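PDB 3BNK: flavoredoxin from Methanosarcina acetivorans, which binds flavin mononucleotide and probably serves in electron transport as a member of the flavoredoxin family. Local coordinates for residues 176-179 and 180-184. Residues are numbered along the deposited sequence; the frame is centred on the assembly and turned at random.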
ATOM      1  N   ALA B 176       3.484  -6.970 -16.795  1.00 14.69           N
ATOM      2  CA  ALA B 176       3.246  -5.719 -17.507  1.00 14.58           C
ATOM      3  C   ALA B 176       4.533  -4.965 -17.793  1.00 15.01           C
ATOM      4  O   ALA B 176       4.504  -3.832 -18.287  1.00 15.47           O
ATOM      5  CB  ALA B 176       2.235  -4.831 -16.721  1.00 15.10           C
ATOM      6  N   GLY B 177       5.667  -5.605 -17.505  1.00 14.58           N
ATOM      7  CA  GLY B 177       6.970  -5.013 -17.785  1.00 14.77           C
ATOM      8  C   GLY B 177       7.964  -5.197 -16.656  1.00 14.69           C
ATOM      9  O   GLY B 177       7.592  -5.584 -15.538  1.00 15.70           O
ATOM     10  N   ALA B 178       9.225  -4.908 -16.962  1.00 14.87           N
ATOM     11  CA  ALA B 178      10.324  -4.980 -16.012  1.00 14.85           C
ATOM     12  C   ALA B 178      10.540  -3.625 -15.326  1.00 14.63           C
ATOM     13  O   ALA B 178      10.825  -2.615 -15.985  1.00 14.39           O
ATOM     14  CB  ALA B 178      11.609  -5.444 -16.718  1.00 14.56           C
ATOM     15  N   ALA B 179      10.384  -3.612 -14.003  1.00 15.05           N
ATOM     16  CA  ALA B 179      10.562  -2.394 -13.196  1.00 15.33           C
ATOM     17  C   ALA B 179      12.046  -2.101 -13.002  1.00 16.20           C
ATOM     18  O   ALA B 179      12.850  -3.032 -12.962  1.00 15.88           O
ATOM     19  CB  ALA B 179       9.879  -2.558 -11.859  1.00 15.45           C
ATOM     20  N   LEU B 180      12.409  -0.814 -12.885  1.00 16.92           N
ATOM     21  CA  LEU B 180      13.822  -0.395 -12.797  1.00 16.93           C
ATOM     22  C   LEU B 180      14.608  -0.951 -13.995  1.00 17.68           C
ATOM     23  O   LEU B 180      15.726  -1.488 -13.853  1.00 17.51           O
ATOM     24  CB  LEU B 180      14.445  -0.859 -11.470  1.00 17.41           C
ATOM     25  CG  LEU B 180      13.922  -0.236 -10.161  1.00 16.52           C
ATOM     26  CD1 LEU B 180      14.548  -0.918  -8.977  1.00 16.39           C
ATOM     27  CD2 LEU B 180      14.211   1.255 -10.133  1.00 15.46           C
ATOM     28  N   LYS B 181      13.989  -0.853 -15.168  1.00 17.59           N
ATOM     29  CA  LYS B 181      14.513  -1.481 -16.370  1.00 17.89           C
ATOM     30  C   LYS B 181      13.949  -0.864 -17.633  1.00 17.35           C
ATOM     31  O   LYS B 181      14.700  -0.276 -18.414  1.00 17.63           O
ATOM     32  CB  LYS B 181      14.256  -2.995 -16.357  1.00 18.19           C
ATOM     33  CG  LYS B 181      14.632  -3.700 -17.674  1.00 19.57           C
ATOM     34  CD  LYS B 181      16.115  -3.769 -17.886  1.00 21.72           C
ATOM     35  CE  LYS B 181      16.735  -4.833 -16.977  1.00 23.93           C
ATOM     36  NZ  LYS B 181      18.178  -5.015 -17.316  1.00 25.07           N
ATOM     37  N   THR B 182      12.639  -1.013 -17.848  1.00 17.31           N
ATOM     38  CA  THR B 182      12.011  -0.512 -19.072  1.00 17.42           C
ATOM     39  C   THR B 182      12.249   0.981 -19.283  1.00 17.37           C
ATOM     40  O   THR B 182      12.480   1.408 -20.416  1.00 16.76           O
ATOM     41  CB  THR B 182      10.489  -0.775 -19.134  1.00 17.42           C
ATOM     42  OG1 THR B 182      10.220  -2.139 -18.806  1.00 21.72           O
ATOM     43  CG2 THR B 182       9.969  -0.518 -20.520  1.00 15.65           C
ATOM     44  N   GLY B 183      12.164   1.763 -18.201  1.00 16.98           N
ATOM     45  CA  GLY B 183      12.409   3.203 -18.250  1.00 17.58           C
ATOM     46  C   GLY B 183      13.795   3.599 -18.731  1.00 18.03           C
ATOM     47  O   GLY B 183      13.976   4.689 -19.283  1.00 18.37           O
ATOM     48  N   LYS B 184      14.778   2.716 -18.555  1.00 18.40           N
ATOM     49  CA  LYS B 184      16.133   2.960 -19.081  1.00 19.32           C
ATOM     50  C   LYS B 184      16.146   3.221 -20.591  1.00 19.33           C
ATOM     51  O   LYS B 184      17.039   3.876 -21.112  1.00 19.26           O
ATOM     52  CB  LYS B 184      17.080   1.802 -18.732  1.00 19.88           C
ATOM     53  CG  LYS B 184      17.360   1.679 -17.243  1.00 20.82           C
ATOM     54  CD  LYS B 184      18.420   0.634 -16.945  1.00 23.82           C
ATOM     55  CE  LYS B 184      18.649   0.552 -15.442  1.00 27.43           C
ATOM     56  NZ  LYS B 184      19.535  -0.591 -15.056  1.00 30.62           N
TER
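G177 C lies 4.4 Å from T182 OG1, and a side chain at G177 would collide with the carbonyl O of the residue before it, a reason for glycine. A178 carries the contact. Its O accepts two hydrogen bonds from T182: the backbone N, at 3.1 Å, gives a nearly straight one (171° at the hydrogen), and OG1, at 2.9 Å, gives the second. Both donors come in somewhat out of the carbonyl plane, N nearer the extension of the C=O bond and OG1 more to one side. OG1 gets there by standing beside its own backbone N (chi1 -48°). A valine at T182 lacks the hydroxyl and would probably leave A178 O with one of these two donors and the turn less firmly fixed. A178 CB also packs on K181, 3.6 Å from its CG. After A179 the chain loops aside at L180, whose positive phi of 55° lets it bend, then resumes roughly its former heading. The i to i+4 bond thus links the end of strand 168-178 to the 3-10 segment starting at T182. D81, in helix 77-83 of the second subunit, takes L180 N on OD1 and the N of K181 and G183 on OD2; L180 touches a bound FMN, and G177 pairs antiparallel with a strand of that subunit, continuing the sheet across the interface.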